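Mercuric reductase (Metallosphaera sedula, PDB 4YWO) probably catalyses the NADPH-dependent reduction of mercuric ion to elemental mercury, working as an FAD-containing homodimer. Local coordinates at residues S176-G181 / D259-A264; V198-L203 / D228-V233; T234-K239 / V249-G254; V378-I383 / P438-S443; G389-V394 / E442-V447. One frame throughout, in Å; residues are numbered along the deposited sequence. Where two conformers were deposited one is given.

Contact 1 (S176-G181 / D259-A264)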
# COMPACT_ATOMS: atom_id res chain seq x y z
N SER A 176 -29.42 7.16 -16.65
CA SER A 176 -29.82 6.15 -15.71
C SER A 176 -29.33 4.83 -16.22
O SER A 176 -29.26 4.59 -17.40
CB SER A 176 -31.32 6.17 -15.39
OG SER A 176 -32.00 6.01 -16.64
N LEU A 177 -28.99 3.92 -15.29
CA LEU A 177 -28.41 2.63 -15.53
C LEU A 177 -28.93 1.60 -14.55
O LEU A 177 -28.92 1.83 -13.35
CB LEU A 177 -26.86 2.68 -15.47
CG LEU A 177 -26.13 1.40 -15.77
CD1 LEU A 177 -26.24 1.01 -17.24
CD2 LEU A 177 -24.65 1.53 -15.43
N ALA A 178 -29.45 0.49 -15.07
CA ALA A 178 -29.78 -0.66 -14.25
C ALA A 178 -28.72 -1.72 -14.41
O ALA A 178 -28.45 -2.22 -15.49
CB ALA A 178 -31.17 -1.22 -14.55
N VAL A 179 -28.06 -2.05 -13.27
CA VAL A 179 -26.97 -3.07 -13.24
C VAL A 179 -27.50 -4.38 -12.72
O VAL A 179 -28.05 -4.41 -11.62
CB VAL A 179 -25.77 -2.57 -12.32
CG1 VAL A 179 -24.73 -3.66 -12.25
CG2 VAL A 179 -25.27 -1.26 -12.81
N ILE A 180 -27.44 -5.42 -13.52
CA ILE A 180 -27.90 -6.72 -13.13
C ILE A 180 -26.73 -7.51 -12.62
O ILE A 180 -25.87 -7.92 -13.41
CB ILE A 180 -28.64 -7.47 -14.26
CG1 ILE A 180 -29.84 -6.65 -14.70
CG2 ILE A 180 -29.16 -8.80 -13.76
CD1 ILE A 180 -30.62 -7.33 -15.86
N GLY A 181 -26.71 -7.75 -11.29
CA GLY A 181 -25.61 -8.42 -10.64
C GLY A 181 -25.11 -7.69 -9.44
O GLY A 181 -25.41 -6.55 -9.23
N ASP A 259 -32.26 4.13 -18.76
CA ASP A 259 -31.81 4.32 -20.12
C ASP A 259 -31.09 3.12 -20.71
O ASP A 259 -31.14 2.87 -21.91
CB ASP A 259 -30.87 5.53 -20.29
CG ASP A 259 -31.54 6.84 -20.07
OD1 ASP A 259 -32.80 6.84 -20.17
OD2 ASP A 259 -30.83 7.85 -19.74
N GLU A 260 -30.33 2.38 -19.84
CA GLU A 260 -29.57 1.32 -20.30
C GLU A 260 -29.51 0.26 -19.18
O GLU A 260 -29.78 0.57 -18.02
CB GLU A 260 -28.17 1.85 -20.63
CG GLU A 260 -27.28 0.90 -21.42
CD GLU A 260 -28.03 0.28 -22.60
OE1 GLU A 260 -28.07 0.92 -23.68
OE2 GLU A 260 -28.59 -0.84 -22.44
N ILE A 261 -29.21 -0.96 -19.59
CA ILE A 261 -29.01 -2.12 -18.76
C ILE A 261 -27.56 -2.61 -18.92
O ILE A 261 -27.05 -2.72 -20.02
CB ILE A 261 -29.98 -3.25 -19.09
CG1 ILE A 261 -31.41 -2.82 -18.74
CG2 ILE A 261 -29.67 -4.48 -18.32
CD1 ILE A 261 -32.37 -3.78 -19.51
N LEU A 262 -26.89 -2.86 -17.78
CA LEU A 262 -25.52 -3.38 -17.78
C LEU A 262 -25.56 -4.76 -17.12
O LEU A 262 -26.02 -4.89 -15.96
CB LEU A 262 -24.49 -2.47 -17.01
CG LEU A 262 -23.15 -3.17 -16.79
CD1 LEU A 262 -22.38 -3.41 -18.06
CD2 LEU A 262 -22.45 -2.22 -15.82
N LEU A 263 -25.20 -5.79 -17.85
CA LEU A 263 -25.02 -7.14 -17.30
C LEU A 263 -23.67 -7.24 -16.56
O LEU A 263 -22.62 -6.95 -17.16
CB LEU A 263 -25.01 -8.18 -18.36
CG LEU A 263 -26.30 -8.27 -19.12
CD1 LEU A 263 -26.14 -9.41 -20.15
CD2 LEU A 263 -27.49 -8.44 -18.21
N ALA A 264 -23.73 -7.61 -15.29
CA ALA A 264 -22.57 -7.87 -14.44
C ALA A 264 -22.82 -9.12 -13.62
O ALA A 264 -22.68 -9.15 -12.41
CB ALA A 264 -22.33 -6.66 -13.58
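S176 meets D259 through its hydroxyl: with chi1 at 57° OG sits between the backbone N and the carbonyl carbon, accepting the D259 amide (OG to N 2.8 Å), which has a further weak bond to S176 O. The D259 carboxylate bonds the backbone N of D175. Strands 176-180 and 260-263 run parallel, joined by the hydrogen bonds A178 N to E260 O, L262 N to A178 O (2.8 Å), I180 N to L262 O and A264 N to I180 O. On the face of L177, V179 and L262, the L177 chain leaves opposite its own amide nitrogen (chi1 -177°), which carries CD1 across to L262 CB (3.9 Å). V179 splits its branches, CG2 meeting L262 CD2 (4.2 Å) and CG1 meeting A264 CB (4.1 Å). On the other face I180 CD1 touches I261 CG2 at 3.9 Å and L263 CD2 at 4.1 Å, the L263 chain lying alongside. E260 bends back at chi2 (46°), so that OE2 accepts the next amide, I261 N, at 2.9 Å, while the carboxylate pairs with K247 and R172. This is the edge of the four-stranded parallel sheet of a Rossmann-like domain. Its chemistry is divided: backbone bonds set the register, aliphatic branches fill both faces, and the buried E260 charge is probably balanced by its two basic partners.

Contact 2 (V198-L203 / D228-V233)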
# COMPACT_ATOMS: atom_id res chain seq x y z
N VAL A 198 -24.83 9.65 -13.26
CA VAL A 198 -25.79 8.68 -13.81
C VAL A 198 -26.49 8.12 -12.58
O VAL A 198 -25.84 7.75 -11.58
CB VAL A 198 -25.11 7.53 -14.63
CG1 VAL A 198 -26.11 6.48 -15.06
CG2 VAL A 198 -24.32 8.10 -15.81
N GLU A 199 -27.81 8.01 -12.64
CA GLU A 199 -28.63 7.38 -11.59
C GLU A 199 -28.57 5.88 -11.76
O GLU A 199 -29.08 5.32 -12.73
CB GLU A 199 -30.06 7.83 -11.72
CG GLU A 199 -31.05 7.21 -10.77
CD GLU A 199 -32.47 7.50 -11.26
OE1 GLU A 199 -32.96 8.58 -10.92
OE2 GLU A 199 -33.06 6.67 -12.03
N VAL A 200 -27.92 5.20 -10.82
CA VAL A 200 -27.68 3.76 -10.97
C VAL A 200 -28.47 2.97 -9.94
O VAL A 200 -28.55 3.34 -8.77
CB VAL A 200 -26.16 3.45 -10.78
CG1 VAL A 200 -25.87 1.96 -10.88
CG2 VAL A 200 -25.26 4.24 -11.69
N ALA A 201 -29.02 1.88 -10.41
CA ALA A 201 -29.56 0.85 -9.55
C ALA A 201 -28.90 -0.48 -9.74
O ALA A 201 -28.71 -0.93 -10.88
CB ALA A 201 -31.04 0.64 -9.76
N ILE A 202 -28.55 -1.15 -8.64
CA ILE A 202 -28.02 -2.51 -8.68
C ILE A 202 -29.14 -3.46 -8.31
O ILE A 202 -29.77 -3.27 -7.27
CB ILE A 202 -26.88 -2.69 -7.64
CG1 ILE A 202 -25.62 -1.97 -8.15
CG2 ILE A 202 -26.59 -4.17 -7.40
CD1 ILE A 202 -24.54 -1.86 -7.07
N LEU A 203 -29.37 -4.47 -9.12
CA LEU A 203 -30.37 -5.50 -8.88
C LEU A 203 -29.68 -6.84 -8.66
O LEU A 203 -29.13 -7.47 -9.60
CB LEU A 203 -31.28 -5.59 -10.11
CG LEU A 203 -31.92 -4.29 -10.53
CD1 LEU A 203 -32.71 -4.45 -11.90
CD2 LEU A 203 -32.73 -3.60 -9.49
N ASP A 228 -22.61 6.80 -2.62
CA ASP A 228 -22.57 7.51 -3.91
C ASP A 228 -23.92 7.56 -4.59
O ASP A 228 -24.04 7.89 -5.76
CB ASP A 228 -21.59 6.87 -4.87
CG ASP A 228 -20.21 7.56 -4.83
OD1 ASP A 228 -20.12 8.78 -4.69
OD2 ASP A 228 -19.26 6.86 -4.99
N GLY A 229 -24.95 7.28 -3.88
CA GLY A 229 -26.27 7.45 -4.42
C GLY A 229 -26.76 6.31 -5.25
O GLY A 229 -27.77 6.43 -5.92
N VAL A 230 -26.12 5.17 -5.20
CA VAL A 230 -26.61 4.02 -5.88
C VAL A 230 -27.76 3.40 -5.09
O VAL A 230 -27.65 3.22 -3.88
CB VAL A 230 -25.47 2.94 -6.05
CG1 VAL A 230 -25.98 1.68 -6.71
CG2 VAL A 230 -24.29 3.47 -6.82
N ALA A 231 -28.79 2.98 -5.78
CA ALA A 231 -29.96 2.26 -5.20
C ALA A 231 -29.57 0.78 -5.26
O ALA A 231 -29.28 0.23 -6.32
CB ALA A 231 -31.21 2.46 -6.08
N VAL A 232 -29.47 0.16 -4.09
CA VAL A 232 -29.09 -1.21 -3.99
C VAL A 232 -30.33 -1.98 -3.70
O VAL A 232 -30.94 -1.75 -2.63
CB VAL A 232 -28.05 -1.37 -2.87
CG1 VAL A 232 -27.77 -2.86 -2.74
CG2 VAL A 232 -26.76 -0.63 -3.26
N VAL A 233 -30.72 -2.84 -4.61
CA VAL A 233 -31.89 -3.74 -4.42
C VAL A 233 -31.45 -5.18 -4.34
O VAL A 233 -30.93 -5.75 -5.29
CB VAL A 233 -32.88 -3.56 -5.58
CG1 VAL A 233 -34.11 -4.46 -5.30
CG2 VAL A 233 -33.25 -2.11 -5.73
O HOH W 1 -26.60 6.56 -8.67
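I202 N gives to A231 O at 2.8 Å, nearly in line with the carbonyl; this is the central bond of a parallel strand pair, the two strands of the beta-alpha-beta unit 199-203, 215-227, 231-233. V233 N reaches I202 O at 2.9 Å, and A231 N meets V200 O at 3.0 Å in the plane of that carbonyl, with an N-H...O angle of 172°. I202 therefore uses both its amide and its carbonyl on the strand 231-233, while A201, facing the other way, bonds to L177 and V179 of strand 176-180. Before the strands come together a water bridges them: it accepts from V200 N (2.9 Å), donates to V198 O and donates weakly to G229 O. G229, at positive phi, is the C-prime residue of the Schellman motif that ends helix 215-227; after D228, G229 and V230 the edge strand begins at A231.
Packing differs on the two sides. Towards helix 215-227, V230 CG1 touches I202 CD1 at 3.8 Å and V200 CG1 at 4.2 Å, the V230 chain crossing both at a slant; M225 of the helix touches I202, V230 and V232. On the opposite face A201 and A231 bring their methyls to 4.1 Å. L203 has CG anti to the carbonyl carbon (chi1 -55°), beside its own N, and its chain lies alongside V233, pointing the same way, with CD2 at 3.9 Å from V233 CB.

Contact 3 (T234-K239 / V249-G254)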
# COMPACT_ATOMS: atom_id res chain seq x y z
N THR A 234 -31.56 -5.81 -3.15
CA THR A 234 -31.15 -7.16 -3.00
C THR A 234 -32.41 -8.14 -2.90
O THR A 234 -33.48 -7.64 -2.69
CB THR A 234 -30.31 -7.36 -1.73
OG1 THR A 234 -30.92 -6.67 -0.63
CG2 THR A 234 -28.93 -6.75 -1.96
N GLY A 235 -32.15 -9.42 -2.95
CA GLY A 235 -33.24 -10.42 -2.94
C GLY A 235 -34.21 -10.28 -4.09
O GLY A 235 -35.41 -10.60 -3.93
N VAL A 236 -33.76 -9.79 -5.22
CA VAL A 236 -34.64 -9.58 -6.38
C VAL A 236 -34.42 -10.54 -7.53
O VAL A 236 -33.29 -10.89 -7.95
CB VAL A 236 -34.65 -8.11 -6.82
CG1 VAL A 236 -33.25 -7.61 -7.14
CG2 VAL A 236 -35.53 -7.92 -8.04
N ASN A 237 -35.56 -10.99 -8.10
CA ASN A 237 -35.57 -11.85 -9.30
C ASN A 237 -36.11 -11.10 -10.44
O ASN A 237 -37.15 -10.45 -10.31
CB ASN A 237 -36.47 -13.08 -9.12
CG ASN A 237 -35.94 -14.00 -8.04
OD1 ASN A 237 -34.89 -14.63 -8.21
ND2 ASN A 237 -36.59 -13.99 -6.89
N VAL A 238 -35.32 -11.06 -11.49
CA VAL A 238 -35.68 -10.33 -12.68
C VAL A 238 -36.51 -11.30 -13.51
O VAL A 238 -36.04 -12.32 -13.83
CB VAL A 238 -34.44 -9.87 -13.47
CG1 VAL A 238 -34.85 -9.19 -14.77
CG2 VAL A 238 -33.68 -8.86 -12.59
N LYS A 239 -37.75 -10.93 -13.84
CA LYS A 239 -38.68 -11.80 -14.61
C LYS A 239 -38.67 -11.58 -16.12
O LYS A 239 -38.80 -12.53 -16.91
CB LYS A 239 -40.10 -11.59 -14.08
CG LYS A 239 -40.18 -11.71 -12.59
CD LYS A 239 -41.58 -12.05 -12.13
CE LYS A 239 -42.55 -10.93 -12.38
NZ LYS A 239 -43.63 -10.97 -11.35
N VAL A 249 -36.91 -3.08 -16.57
CA VAL A 249 -36.64 -4.33 -15.95
C VAL A 249 -37.77 -4.64 -14.94
O VAL A 249 -37.99 -3.92 -13.99
CB VAL A 249 -35.21 -4.37 -15.27
CG1 VAL A 249 -34.97 -5.75 -14.69
CG2 VAL A 249 -34.18 -3.93 -16.30
N ILE A 250 -38.51 -5.71 -15.22
CA ILE A 250 -39.63 -6.13 -14.40
C ILE A 250 -39.12 -7.19 -13.46
O ILE A 250 -38.57 -8.19 -13.82
CB ILE A 250 -40.79 -6.69 -15.29
CG1 ILE A 250 -41.29 -5.59 -16.26
CG2 ILE A 250 -41.94 -7.17 -14.42
CD1 ILE A 250 -41.84 -6.14 -17.56
N THR A 251 -39.36 -7.01 -12.20
CA THR A 251 -38.84 -7.91 -11.20
C THR A 251 -39.97 -8.24 -10.28
O THR A 251 -41.03 -7.61 -10.35
CB THR A 251 -37.73 -7.21 -10.32
OG1 THR A 251 -38.31 -6.31 -9.37
CG2 THR A 251 -36.77 -6.41 -11.19
N ASP A 252 -39.72 -9.17 -9.37
CA ASP A 252 -40.69 -9.46 -8.32
C ASP A 252 -40.72 -8.41 -7.20
O ASP A 252 -41.42 -8.59 -6.22
CB ASP A 252 -40.48 -10.88 -7.77
CG ASP A 252 -39.08 -11.09 -7.10
OD1 ASP A 252 -38.27 -10.12 -6.93
OD2 ASP A 252 -38.78 -12.26 -6.77
N LYS A 253 -39.93 -7.35 -7.29
CA LYS A 253 -40.01 -6.23 -6.35
C LYS A 253 -40.26 -4.92 -7.04
O LYS A 253 -39.75 -3.90 -6.57
CB LYS A 253 -38.68 -6.09 -5.57
CG LYS A 253 -38.31 -7.30 -4.73
CD LYS A 253 -39.28 -7.52 -3.56
CE LYS A 253 -39.14 -8.90 -2.92
NZ LYS A 253 -37.79 -9.02 -2.31
N GLY A 254 -40.94 -4.93 -8.18
CA GLY A 254 -41.27 -3.71 -8.92
C GLY A 254 -40.52 -3.57 -10.22
O GLY A 254 -39.67 -4.39 -10.56
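N237 and D252 hold each other by three bonds. N237 N gives to D252 OD1 (3.1 Å), almost straight at 177° but from above the carboxylate plane. N237 ND2 gives to OD2 (2.8 Å) on its syn side but tilted from that plane, the oxygen lying in the amide plane, with amide and carboxylate 78° apart. D252 N donates to N237 O at 3.0 Å. Both carboxylate oxygens thus have a donor; with chi1 at 62°, CG of D252 lies between its own N and carbonyl carbon, bringing the carboxylate to N237. K239 N to I250 O (2.9 Å) continues the ladder past the non-hydrogen-bonded pair V238 and T251. T251 OG1 accepts K253 N, making an ST turn, and donates to G254 O (2.6 Å), which also takes T251 N. K253 NZ reaches G235 O only weakly. Packing alongside is closer than usual van der Waals contact, V236 CG2 lying 3.2 Å from T251 CB and V238 CG1 3.4 Å from V249 CG1. The contact lies at the open end of the hairpin of strands 238-243 and 247-251, the latter the middle strand of a small antiparallel sheet completed by 254-258; V236 and V249 both rest on L203 of strand 199-203.

Contact 4 (V378-I383 / P438-S443); sequences VAKAEI and PTIAES
K380 wraps the carbonyl of P438: CG is anti to its own N (chi1 -174°), and bends at chi2 (56°) and chi4 carry the chain past P438 O, with CD at 3.4 Å, until NZ bonds that oxygen at 2.9 Å. I440 turns twice, at chi1 and at chi2 (-66°), to lay CD1 against A381, 3.6 Å from its N and 3.9 Å from its CB. The P438 ring, which follows a cis peptide bond, is met at about a right angle by I383, whose CD1 lies 3.9 Å from P438 CG. At the other end V378 CG2 touches S443 CB (3.8 Å). Helix 379-383 packs on the turn leading into helix 442-449 of the dimerisation domain, where T439 and E442 form a capping box: E442 N bonds T439 OG1, which also bonds M436 O, and in one of two E442 conformers OE2 takes T439 N. A water accepts K380 N (2.9 Å) and donates to T439 O and, in that conformer, to E442 OE2 (2.6 Å). E412 of the second subunit accepts the amides of I440 and A441, and R63 of that subunit bonds I383 O. P438 itself touches a bound FAD.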
# COMPACT_ATOMS: atom_id res chain seq x y z
N VAL A 378 -7.51 3.26 13.10
CA VAL A 378 -6.20 3.35 12.44
C VAL A 378 -5.83 4.80 12.28
O VAL A 378 -6.59 5.57 11.63
CB VAL A 378 -6.29 2.58 11.08
CG1 VAL A 378 -5.00 2.66 10.30
CG2 VAL A 378 -6.60 1.11 11.35
N ALA A 379 -4.70 5.28 12.84
CA ALA A 379 -4.42 6.69 12.80
C ALA A 379 -4.47 7.26 11.41
O ALA A 379 -5.04 8.29 11.21
CB ALA A 379 -3.02 7.00 13.37
N LYS A 380 -3.84 6.58 10.44
CA LYS A 380 -3.79 7.20 9.14
C LYS A 380 -5.20 7.38 8.54
O LYS A 380 -5.48 8.31 7.83
CB LYS A 380 -2.90 6.36 8.16
CG LYS A 380 -2.68 7.04 6.81
CD LYS A 380 -2.08 8.45 6.99
CE LYS A 380 -1.43 9.12 5.79
NZ LYS A 380 -0.19 8.40 5.39
N ALA A 381 -6.08 6.43 8.81
CA ALA A 381 -7.48 6.50 8.30
C ALA A 381 -8.20 7.73 8.89
O ALA A 381 -8.93 8.46 8.17
CB ALA A 381 -8.24 5.22 8.60
N GLU A 382 -7.91 8.08 10.15
CA GLU A 382 -8.40 9.31 10.74
C GLU A 382 -7.81 10.55 10.09
O GLU A 382 -8.53 11.54 9.73
CB GLU A 382 -8.14 9.23 12.27
CG GLU A 382 -8.73 8.01 12.97
CD GLU A 382 -8.28 7.71 14.43
OE1 GLU A 382 -8.18 8.72 15.17
OE2 GLU A 382 -8.00 6.50 14.79
N ILE A 383 -6.52 10.52 9.83
CA ILE A 383 -5.79 11.65 9.24
C ILE A 383 -6.28 12.02 7.83
O ILE A 383 -6.45 13.19 7.50
CB ILE A 383 -4.26 11.38 9.24
CG1 ILE A 383 -3.71 11.38 10.66
CG2 ILE A 383 -3.47 12.38 8.34
CD1 ILE A 383 -2.32 10.79 10.78
N PRO A 438 2.43 7.11 10.06
CA PRO A 438 1.08 6.51 10.08
C PRO A 438 0.80 6.06 8.64
O PRO A 438 0.83 6.90 7.68
CB PRO A 438 0.21 7.68 10.50
CG PRO A 438 0.95 8.89 9.98
CD PRO A 438 2.39 8.54 9.78
N THR A 439 0.48 4.79 8.48
CA THR A 439 0.07 4.19 7.20
C THR A 439 -1.17 3.41 7.40
O THR A 439 -1.46 2.93 8.51
CB THR A 439 1.17 3.30 6.56
OG1 THR A 439 1.58 2.22 7.44
CG2 THR A 439 2.38 4.17 6.17
N ILE A 440 -1.89 3.17 6.32
CA ILE A 440 -3.03 2.18 6.39
C ILE A 440 -2.51 0.77 6.64
O ILE A 440 -3.12 0.02 7.38
CB ILE A 440 -3.91 2.30 5.15
CG1 ILE A 440 -4.52 3.75 4.99
CG2 ILE A 440 -5.04 1.23 5.20
CD1 ILE A 440 -5.48 4.11 6.07
N ALA A 441 -1.37 0.44 6.07
CA ALA A 441 -0.78 -0.90 6.20
C ALA A 441 -0.47 -1.32 7.61
O ALA A 441 -0.45 -2.52 7.94
CB ALA A 441 0.40 -1.02 5.32
N GLU A 442 -0.18 -0.36 8.48
CA GLU A 442 0.08 -0.83 9.84
C GLU A 442 -1.15 -1.40 10.51
O GLU A 442 -0.99 -2.14 11.53
CB GLU A 442 0.61 0.19 10.83
CG GLU A 442 1.21 1.39 10.36
CD GLU A 442 1.21 2.46 11.44
OE1 GLU A 442 1.94 2.34 12.45
OE2 GLU A 442 0.55 3.48 11.28
N SER A 443 -2.34 -1.27 9.88
CA SER A 443 -3.54 -2.02 10.32
C SER A 443 -3.32 -3.54 10.33
O SER A 443 -3.92 -4.22 11.16
CB SER A 443 -4.75 -1.69 9.48
OG SER A 443 -4.55 -2.15 8.16
O HOH W 2 -1.85 4.49 10.88

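Contact 5 (G389-V394 / E442-V447)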
# COMPACT_ATOMS: atom_id res chain seq x y z
N GLY A 389 -14.58 1.14 7.27
CA GLY A 389 -13.92 -0.11 6.94
C GLY A 389 -13.43 -0.89 8.09
O GLY A 389 -13.72 -0.59 9.25
N PHE A 390 -12.64 -1.89 7.78
CA PHE A 390 -12.13 -2.82 8.73
C PHE A 390 -10.99 -3.64 8.20
O PHE A 390 -10.75 -3.70 6.99
CB PHE A 390 -13.24 -3.80 9.23
CG PHE A 390 -13.69 -4.76 8.17
CD1 PHE A 390 -13.01 -5.96 7.93
CD2 PHE A 390 -14.63 -4.38 7.21
CE1 PHE A 390 -13.37 -6.79 6.86
CE2 PHE A 390 -15.00 -5.20 6.17
CZ PHE A 390 -14.36 -6.39 5.95
N VAL A 391 -10.30 -4.31 9.11
CA VAL A 391 -9.31 -5.35 8.73
C VAL A 391 -9.65 -6.59 9.55
O VAL A 391 -9.77 -6.53 10.79
CB VAL A 391 -7.84 -4.91 8.92
CG1 VAL A 391 -6.94 -5.98 8.44
CG2 VAL A 391 -7.62 -3.69 8.12
N LYS A 392 -9.82 -7.72 8.86
CA LYS A 392 -10.12 -9.01 9.54
C LYS A 392 -9.00 -9.98 9.24
O LYS A 392 -8.57 -10.12 8.09
CB LYS A 392 -11.40 -9.59 9.01
CG LYS A 392 -11.89 -10.84 9.70
CD LYS A 392 -13.34 -11.12 9.22
CE LYS A 392 -13.96 -12.18 10.03
NZ LYS A 392 -15.39 -12.42 9.59
N MET A 393 -8.54 -10.66 10.26
CA MET A 393 -7.42 -11.61 10.17
C MET A 393 -7.85 -12.95 10.72
O MET A 393 -8.55 -12.97 11.76
CB MET A 393 -6.18 -11.06 10.86
CG MET A 393 -4.89 -11.94 10.80
SD MET A 393 -3.47 -11.15 11.51
CE MET A 393 -3.03 -10.06 10.16
N VAL A 394 -7.54 -14.01 10.01
CA VAL A 394 -7.92 -15.35 10.39
C VAL A 394 -6.70 -16.23 10.53
O VAL A 394 -5.82 -16.20 9.67
CB VAL A 394 -8.83 -15.98 9.34
CG1 VAL A 394 -9.27 -17.38 9.72
CG2 VAL A 394 -10.02 -15.11 8.93
N GLU A 442 -0.18 -0.36 8.48
CA GLU A 442 0.08 -0.83 9.84
C GLU A 442 -1.15 -1.40 10.51
O GLU A 442 -0.99 -2.14 11.53
CB GLU A 442 0.61 0.19 10.83
CG GLU A 442 1.21 1.39 10.36
CD GLU A 442 1.21 2.46 11.44
OE1 GLU A 442 1.94 2.34 12.45
OE2 GLU A 442 0.55 3.48 11.28
N SER A 443 -2.34 -1.27 9.88
CA SER A 443 -3.54 -2.02 10.32
C SER A 443 -3.32 -3.54 10.33
O SER A 443 -3.92 -4.22 11.16
CB SER A 443 -4.75 -1.69 9.48
OG SER A 443 -4.55 -2.15 8.16
N LEU A 444 -2.42 -4.08 9.52
CA LEU A 444 -2.09 -5.52 9.56
C LEU A 444 -1.44 -5.89 10.90
O LEU A 444 -1.75 -6.91 11.46
CB LEU A 444 -1.17 -5.91 8.40
CG LEU A 444 -1.87 -5.74 7.05
CD1 LEU A 444 -0.85 -5.98 5.95
CD2 LEU A 444 -2.97 -6.77 6.87
N ARG A 445 -0.59 -5.02 11.41
CA ARG A 445 0.04 -5.30 12.69
C ARG A 445 -0.95 -5.00 13.83
O ARG A 445 -0.99 -5.72 14.80
CB ARG A 445 1.35 -4.47 12.81
CG ARG A 445 2.07 -4.60 14.17
CD ARG A 445 3.50 -4.00 14.13
NE ARG A 445 4.12 -4.23 15.42
CZ ARG A 445 3.83 -3.56 16.51
NH1 ARG A 445 2.94 -2.56 16.50
NH2 ARG A 445 4.45 -3.92 17.62
N LEU A 446 -1.81 -3.99 13.68
CA LEU A 446 -2.78 -3.70 14.73
C LEU A 446 -3.76 -4.76 14.89
O LEU A 446 -4.15 -5.14 16.09
CB LEU A 446 -3.48 -2.38 14.43
CG LEU A 446 -2.61 -1.11 14.45
CD1 LEU A 446 -3.35 0.07 13.87
CD2 LEU A 446 -2.10 -0.89 15.89
N VAL A 447 -4.23 -5.36 13.81
CA VAL A 447 -5.13 -6.49 14.01
C VAL A 447 -4.43 -7.70 14.58
O VAL A 447 -5.03 -8.50 15.32
CB VAL A 447 -5.94 -6.83 12.71
CG1 VAL A 447 -5.11 -7.46 11.64
CG2 VAL A 447 -7.19 -7.67 12.99
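M393 reaches V447 with CB, SD and CE. CB lies 3.8 Å from V447 CG1. From there the chain runs extended, chi1 and chi2 both near 180°, until SD comes to 4.0 Å from the same methyl. A bend at chi3 (-79°) then turns CE back onto the helix, where it meets V447 CG1 at 3.6 Å and L444 O at 3.6 Å. V447 takes part with both branches: chi1 of 72° places CG1 between its N and carbonyl carbon, facing M393, and CG2 sits on V391 O (3.6 Å). V391, two residues earlier, is the other strand residue that faces the helix. Its CG1 touches V447 CG1 at 4.0 Å, while CG2 rests against S443 OG at 3.4 Å, an oxygen already bonded to I440 O. L444 CD2 borders V391 more loosely. The helix thus lies over strand 390-396 of the dimerisation-domain sheet, the axes 8.5 Å apart and inclined at 54°. That strand runs between 368-374 and 399-407, whose L373 and V403 touch S443 and L444 from the same sheet. The interface depends on close fit of buried methyls and one thioether, not on polar bonds.

Contacts 1 and 2 share one parallel sheet, their centres 9 Å apart: strands 176-180 and 199-203 are neighbours, with V179 N 2.7 Å from A201 O. Contact 3 follows contact 2 and packs on both, I261 CD1 lying 3.7 Å from V249 CG2 and L203 CD1 3.8 Å from V249 CG1. Contacts 4 and 5, centres 11 Å apart, share E442 and S443 of helix 442-449 in the dimerisation domain. The two groups do not touch; contacts 2 and 5 keep about 14 Å between nearest atoms. Each group lies near a bound FAD, not necessarily the same one: the side chain of L262 is about 8 Å away, that of P438, next to FAD-binding F437, about 4 Å.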